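Local coordinates for protein 3-hydroxyacyl-thioester dehydratase Z (PDB 2C2I) that probably hydrates trans-2-enoyl-CoA thioesters to (3R)-3-hydroxyacyl-CoA, and carries out the reverse dehydration, as a homodimeric hotdog-fold lyase of lipid metabolism, at residues A[26-29]-A[30-34]; A[4-7]-A[8-11]. All blocks are in the same frame, centred on the assembly; numbering follows the deposited sequence.

Contact 1: A[26-29]-A[30-34]; sequences ITQE and EVNLF
Thr-27 and Glu-30 grip each other twice. The amide N of Glu-30 donates to Thr-27 OG1 at 3.2 Å, while Thr-27 N donates to Glu-30 OE1 at 3.1 Å in a nearly straight bond (168° at the hydrogen). That second N-H comes to OE1 from above the carboxylate plane. The torsions serve both bonds: Thr-27 OG1 stands between its own N and carbonyl carbon (chi1 66°), facing the amides of the first turn, and the Glu-30 chain runs extended beyond CG, back to the residue before the helix. CG of Glu-30 lies close against Thr-27 OG1 on the way, and OE1 also touches Ile-26 CA.

Gln-28, the first residue of the helix, bends at chi2, and its NE2 meets Asn-32 OD1, one turn on, at 2.8 Å. The acceptor lies in the Gln-28 amide plane, but the donor is tilted out of the Asn-32 carbonyl plane, the two amides being turned 34° apart. Gln-28 is held at both ends of its amide, OE1 by Thr-59 and NE2 also by the carbonyl of His-45.

Thr-27 and Glu-30 together form a capping box, with Thr-27 as N-cap of helix 28-38, at the point where the chain leaves strand 17-25 of the hotdog fold. Behind the cap, Val-31 CG2 lies against Thr-27 O (3.3 Å) and against Ile-26 CG2 (4.0 Å). Val-31 also packs on His-45 and His-62, residues assigned by similarity to catalysis and to substrate binding, respectively. On another side of the helix, Leu-33 sets CG against Glu-29 O at 3.3 Å and meets Leu-33 of the second subunit.

Contact 2: A[4-7]-A[8-11]; sequences FESV and ADLA
Leu-10 CD1 sits over the face of the Phe-4 ring, 3.8 Å from its centroid and 7° off the ring normal, a CH-pi contact that joins the short strand 3-4 to helix 7-12, whose N-cap is Ser-6. The two side chains cross at about a right angle, and Phe-4 CD1 runs against Leu-10 CA at 3.7 Å. Leu-10 CG lies anti to its backbone N (chi1 -173°), which carries the branch over to the ring; the same side chain also packs on Leu-112 and Val-115 of strand 105-119.

At the cap, Ser-6 OG accepts from Asp-9 N at 3.2 Å. Asp-9 CB rests beside Ser-6 O, and its carboxylate swings back over the start of the helix toward Glu-5 and Ser-6. The carboxylate planes of Glu-5 and Asp-9 stand 67° apart, and Glu-5 OE1 leads away to a salt bridge with Lys-81. Two waters hold the Asp-9 carboxylate: one donates to OD1 and is bonded to Ser-6 OG, and the other accepts from Glu-5 N and donates to Asp-9 OD2, at 2.8 Å each.

Overall arrangement
Contact 2 comes first along the chain and contact 1 follows after strand 17-25, yet they lie on opposite sides of the chain's centre: their own centres are 35 Å apart and their nearest atoms about 23 Å, with no touch. Both start a helix with a capping hydroxyl, but only contact 1 closes a full capping box. It is also the one beside the probable active site, with the Val-31 side chain about 4 Å from those of His-45 and His-62. In contact 2 the Leu-10 side chain is about 8 Å from that of Gln-124, which by similarity binds the substrate of the partner subunit, and no other chain of the assembly touches segments 4-7 and 8-11.

Contact 1: A[26-29]-A[30-34]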
ATOM      1  N   ILE A  26      15.095   5.504   5.009  1.00 22.11           N
ATOM      2  CA  ILE A  26      14.304   4.312   5.368  1.00 22.01           C
ATOM      3  C   ILE A  26      15.177   3.370   6.196  1.00 21.85           C
ATOM      4  O   ILE A  26      16.163   2.832   5.693  1.00 21.94           O
ATOM      5  CB  ILE A  26      13.723   3.613   4.106  1.00 21.44           C
ATOM      6  CG1 ILE A  26      12.792   4.559   3.320  1.00 22.60           C
ATOM      7  CG2 ILE A  26      12.972   2.320   4.459  1.00 22.40           C
ATOM      8  CD1 ILE A  26      11.854   5.433   4.190  1.00 25.71           C
ATOM      9  N   THR A  27      14.815   3.197   7.464  1.00 21.68           N
ATOM     10  CA  THR A  27      15.643   2.419   8.407  1.00 22.29           C
ATOM     11  C   THR A  27      15.179   0.980   8.585  1.00 21.89           C
ATOM     12  O   THR A  27      14.037   0.647   8.273  1.00 21.03           O
ATOM     13  CB  THR A  27      15.696   3.071   9.805  1.00 22.47           C
ATOM     14  OG1 THR A  27      14.402   3.056  10.421  1.00 23.26           O
ATOM     15  CG2 THR A  27      16.225   4.507   9.709  1.00 23.60           C
ATOM     16  N   GLN A  28      16.063   0.135   9.112  1.00 22.18           N
ATOM     17  CA  GLN A  28      15.694  -1.246   9.420  1.00 21.89           C
ATOM     18  C   GLN A  28      14.598  -1.286  10.494  1.00 22.05           C
ATOM     19  O   GLN A  28      13.685  -2.112  10.423  1.00 22.11           O
ATOM     20  CB  GLN A  28      16.919  -2.067   9.837  1.00 22.25           C
ATOM     21  CG  GLN A  28      16.606  -3.542   9.989  1.00 22.36           C
ATOM     22  CD  GLN A  28      16.224  -4.208   8.675  1.00 22.21           C
ATOM     23  OE1 GLN A  28      17.020  -4.260   7.741  1.00 19.83           O
ATOM     24  NE2 GLN A  28      15.008  -4.753   8.616  1.00 20.06           N
ATOM     25  N   GLU A  29      14.675  -0.375  11.465  1.00 22.02           N
ATOM     26  CA  GLU A  29      13.655  -0.269  12.514  1.00 22.69           C
ATOM     27  C   GLU A  29      12.270  -0.048  11.907  1.00 21.46           C
ATOM     28  O   GLU A  29      11.299  -0.639  12.353  1.00 20.92           O
ATOM     29  CB  GLU A  29      14.010   0.842  13.517  1.00 24.14           C
ATOM     30  CG  GLU A  29      12.836   1.682  14.027  1.00 30.06           C
ATOM     31  CD  GLU A  29      12.435   1.471  15.493  1.00 34.65           C
ATOM     32  OE1 GLU A  29      12.066   2.486  16.126  1.00 36.43           O
ATOM     33  OE2 GLU A  29      12.455   0.326  16.017  1.00 38.66           O
ATOM     34  N   GLU A  30      12.190   0.815  10.892  1.00 20.30           N
ATOM     35  CA  GLU A  30      10.908   1.091  10.238  1.00 19.45           C
ATOM     36  C   GLU A  30      10.427  -0.115   9.463  1.00 17.56           C
ATOM     37  O   GLU A  30       9.218  -0.397   9.440  1.00 17.60           O
ATOM     38  CB  GLU A  30      11.016   2.302   9.315  1.00 19.52           C
ATOM     39  CG  GLU A  30      11.268   3.598  10.073  1.00 22.38           C
ATOM     40  CD  GLU A  30      11.561   4.761   9.140  1.00 23.36           C
ATOM     41  OE1 GLU A  30      12.100   4.534   8.021  1.00 24.08           O
ATOM     42  OE2 GLU A  30      11.222   5.899   9.523  1.00 26.11           O
ATOM     43  N   VAL A  31      11.361  -0.810   8.823  1.00 16.59           N
ATOM     44  CA  VAL A  31      11.029  -1.971   7.988  1.00 15.90           C
ATOM     45  C   VAL A  31      10.490  -3.101   8.875  1.00 16.03           C
ATOM     46  O   VAL A  31       9.499  -3.754   8.528  1.00 14.49           O
ATOM     47  CB  VAL A  31      12.218  -2.425   7.111  1.00 15.95           C
ATOM     48  CG1 VAL A  31      11.898  -3.729   6.366  1.00 15.22           C
ATOM     49  CG2 VAL A  31      12.581  -1.349   6.091  1.00 16.88           C
ATOM     50  N   ASN A  32      11.140  -3.291  10.029  1.00 16.62           N
ATOM     51  CA  ASN A  32      10.671  -4.230  11.074  1.00 16.81           C
ATOM     52  C   ASN A  32       9.301  -3.898  11.651  1.00 15.50           C
ATOM     53  O   ASN A  32       8.478  -4.796  11.841  1.00 15.36           O
ATOM     54  CB  ASN A  32      11.697  -4.303  12.208  1.00 18.18           C
ATOM     55  CG  ASN A  32      13.043  -4.815  11.749  1.00 19.47           C
ATOM     56  OD1 ASN A  32      13.203  -5.275  10.627  1.00 22.64           O
ATOM     57  ND2 ASN A  32      14.033  -4.719  12.629  1.00 24.26           N
ATOM     58  N   LEU A  33       9.037  -2.619  11.926  1.00 15.18           N
ATOM     59  CA  LEU A  33       7.739  -2.209  12.451  1.00 14.61           C
ATOM     60  C   LEU A  33       6.670  -2.488  11.393  1.00 13.59           C
ATOM     61  O   LEU A  33       5.583  -2.909  11.737  1.00 13.88           O
ATOM     62  CB  LEU A  33       7.699  -0.724  12.817  1.00 14.97           C
ATOM     63  CG  LEU A  33       8.532  -0.209  14.010  1.00 17.14           C
ATOM     64  CD1 LEU A  33       8.484   1.304  14.128  1.00 20.09           C
ATOM     65  CD2 LEU A  33       8.064  -0.864  15.286  1.00 19.78           C
ATOM     66  N   PHE A  34       7.009  -2.239  10.123  1.00 13.28           N
ATOM     67  CA  PHE A  34       6.089  -2.488   9.005  1.00 12.44           C
ATOM     68  C   PHE A  34       5.708  -3.964   8.904  1.00 12.43           C
ATOM     69  O   PHE A  34       4.527  -4.316   8.695  1.00 11.60           O
ATOM     70  CB  PHE A  34       6.680  -2.014   7.680  1.00 11.84           C
ATOM     71  CG  PHE A  34       5.652  -1.916   6.570  1.00 11.59           C
ATOM     72  CD1 PHE A  34       4.819  -0.808   6.481  1.00 11.73           C
ATOM     73  CD2 PHE A  34       5.516  -2.947   5.636  1.00  9.43           C
ATOM     74  CE1 PHE A  34       3.848  -0.721   5.448  1.00  8.77           C
ATOM     75  CE2 PHE A  34       4.545  -2.879   4.605  1.00  9.28           C
ATOM     76  CZ  PHE A  34       3.720  -1.763   4.512  1.00  9.27           C
TER

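Contact 2: A[4-7]-A[8-11]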
ATOM      1  N   PHE A   4      -3.086  25.248   0.063  1.00 23.87           N
ATOM      2  CA  PHE A   4      -4.291  25.526  -0.698  1.00 21.76           C
ATOM      3  C   PHE A   4      -5.306  26.034   0.316  1.00 21.36           C
ATOM      4  O   PHE A   4      -5.682  25.310   1.232  1.00 21.99           O
ATOM      5  CB  PHE A   4      -4.780  24.259  -1.411  1.00 20.31           C
ATOM      6  CG  PHE A   4      -3.870  23.808  -2.545  1.00 18.57           C
ATOM      7  CD1 PHE A   4      -4.009  24.340  -3.821  1.00 15.71           C
ATOM      8  CD2 PHE A   4      -2.871  22.858  -2.329  1.00 18.88           C
ATOM      9  CE1 PHE A   4      -3.167  23.941  -4.870  1.00 17.47           C
ATOM     10  CE2 PHE A   4      -2.025  22.454  -3.367  1.00 17.55           C
ATOM     11  CZ  PHE A   4      -2.168  22.996  -4.638  1.00 17.61           C
ATOM     12  N   GLU A   5      -5.768  27.266   0.144  1.00 21.35           N
ATOM     13  CA  GLU A   5      -6.714  27.864   1.097  1.00 21.33           C
ATOM     14  C   GLU A   5      -8.063  27.139   1.179  1.00 20.32           C
ATOM     15  O   GLU A   5      -8.806  27.310   2.154  1.00 19.93           O
ATOM     16  CB  GLU A   5      -6.904  29.368   0.812  1.00 22.65           C
ATOM     17  CG  GLU A   5      -5.616  30.219   0.913  1.00 27.04           C
ATOM     18  CD  GLU A   5      -4.984  30.214   2.308  1.00 33.03           C
ATOM     19  OE1 GLU A   5      -5.735  30.180   3.318  1.00 35.88           O
ATOM     20  OE2 GLU A   5      -3.732  30.253   2.394  1.00 34.36           O
ATOM     21  N   SER A   6      -8.380  26.340   0.155  1.00 18.17           N
ATOM     22  CA  SER A   6      -9.663  25.629   0.065  1.00 16.91           C
ATOM     23  C   SER A   6      -9.601  24.587  -1.029  1.00 15.98           C
ATOM     24  O   SER A   6      -8.696  24.604  -1.834  1.00 14.35           O
ATOM     25  CB  SER A   6     -10.794  26.596  -0.307  1.00 16.63           C
ATOM     26  OG  SER A   6     -10.673  26.968  -1.676  1.00 16.99           O
ATOM     27  N   VAL A   7     -10.617  23.721  -1.083  1.00 16.31           N
ATOM     28  CA  VAL A   7     -10.693  22.672  -2.106  1.00 15.46           C
ATOM     29  C   VAL A   7     -11.007  23.245  -3.480  1.00 15.15           C
ATOM     30  O   VAL A   7     -10.639  22.667  -4.503  1.00 13.37           O
ATOM     31  CB  VAL A   7     -11.693  21.573  -1.725  1.00 16.07           C
ATOM     32  CG1 VAL A   7     -11.148  20.756  -0.544  1.00 16.74           C
ATOM     33  CG2 VAL A   7     -13.116  22.144  -1.434  1.00 17.43           C
ATOM     34  N   ALA A   8     -11.659  24.405  -3.506  1.00 14.94           N
ATOM     35  CA  ALA A   8     -11.818  25.154  -4.779  1.00 15.02           C
ATOM     36  C   ALA A   8     -10.455  25.565  -5.338  1.00 14.71           C
ATOM     37  O   ALA A   8     -10.218  25.573  -6.561  1.00 14.48           O
ATOM     38  CB  ALA A   8     -12.691  26.373  -4.556  1.00 15.23           C
ATOM     39  N   ASP A   9      -9.529  25.884  -4.442  1.00 14.03           N
ATOM     40  CA  ASP A   9      -8.219  26.358  -4.889  1.00 13.79           C
ATOM     41  C   ASP A   9      -7.422  25.174  -5.382  1.00 12.94           C
ATOM     42  O   ASP A   9      -6.635  25.295  -6.314  1.00 11.76           O
ATOM     43  CB  ASP A   9      -7.487  27.088  -3.777  1.00 13.91           C
ATOM     44  CG  ASP A   9      -8.104  28.460  -3.479  1.00 16.26           C
ATOM     45  OD1 ASP A   9      -9.107  28.824  -4.144  1.00 18.81           O
ATOM     46  OD2 ASP A   9      -7.576  29.163  -2.590  1.00 19.50           O
ATOM     47  N   LEU A  10      -7.644  24.029  -4.748  1.00 12.98           N
ATOM     48  CA  LEU A  10      -7.056  22.773  -5.196  1.00 13.42           C
ATOM     49  C   LEU A  10      -7.534  22.431  -6.632  1.00 12.90           C
ATOM     50  O   LEU A  10      -6.723  22.150  -7.532  1.00 12.60           O
ATOM     51  CB  LEU A  10      -7.414  21.650  -4.203  1.00 13.43           C
ATOM     52  CG  LEU A  10      -6.744  20.292  -4.419  1.00 13.79           C
ATOM     53  CD1 LEU A  10      -5.253  20.375  -4.162  1.00 13.25           C
ATOM     54  CD2 LEU A  10      -7.426  19.210  -3.586  1.00 14.57           C
ATOM     55  N   ALA A  11      -8.846  22.478  -6.841  1.00 13.46           N
ATOM     56  CA  ALA A  11      -9.446  22.239  -8.160  1.00 13.22           C
ATOM     57  C   ALA A  11      -8.837  23.136  -9.246  1.00 12.88           C
ATOM     58  O   ALA A  11      -8.567  22.675 -10.357  1.00 12.48           O
ATOM     59  CB  ALA A  11     -10.945  22.411  -8.100  1.00 14.96           C
TER
HETATM   60  O   HOH W   1      -4.889  28.659  -2.113  1.00 21.89           O
HETATM   61  O   HOH W   2     -11.362  29.449  -2.497  1.00 15.63           O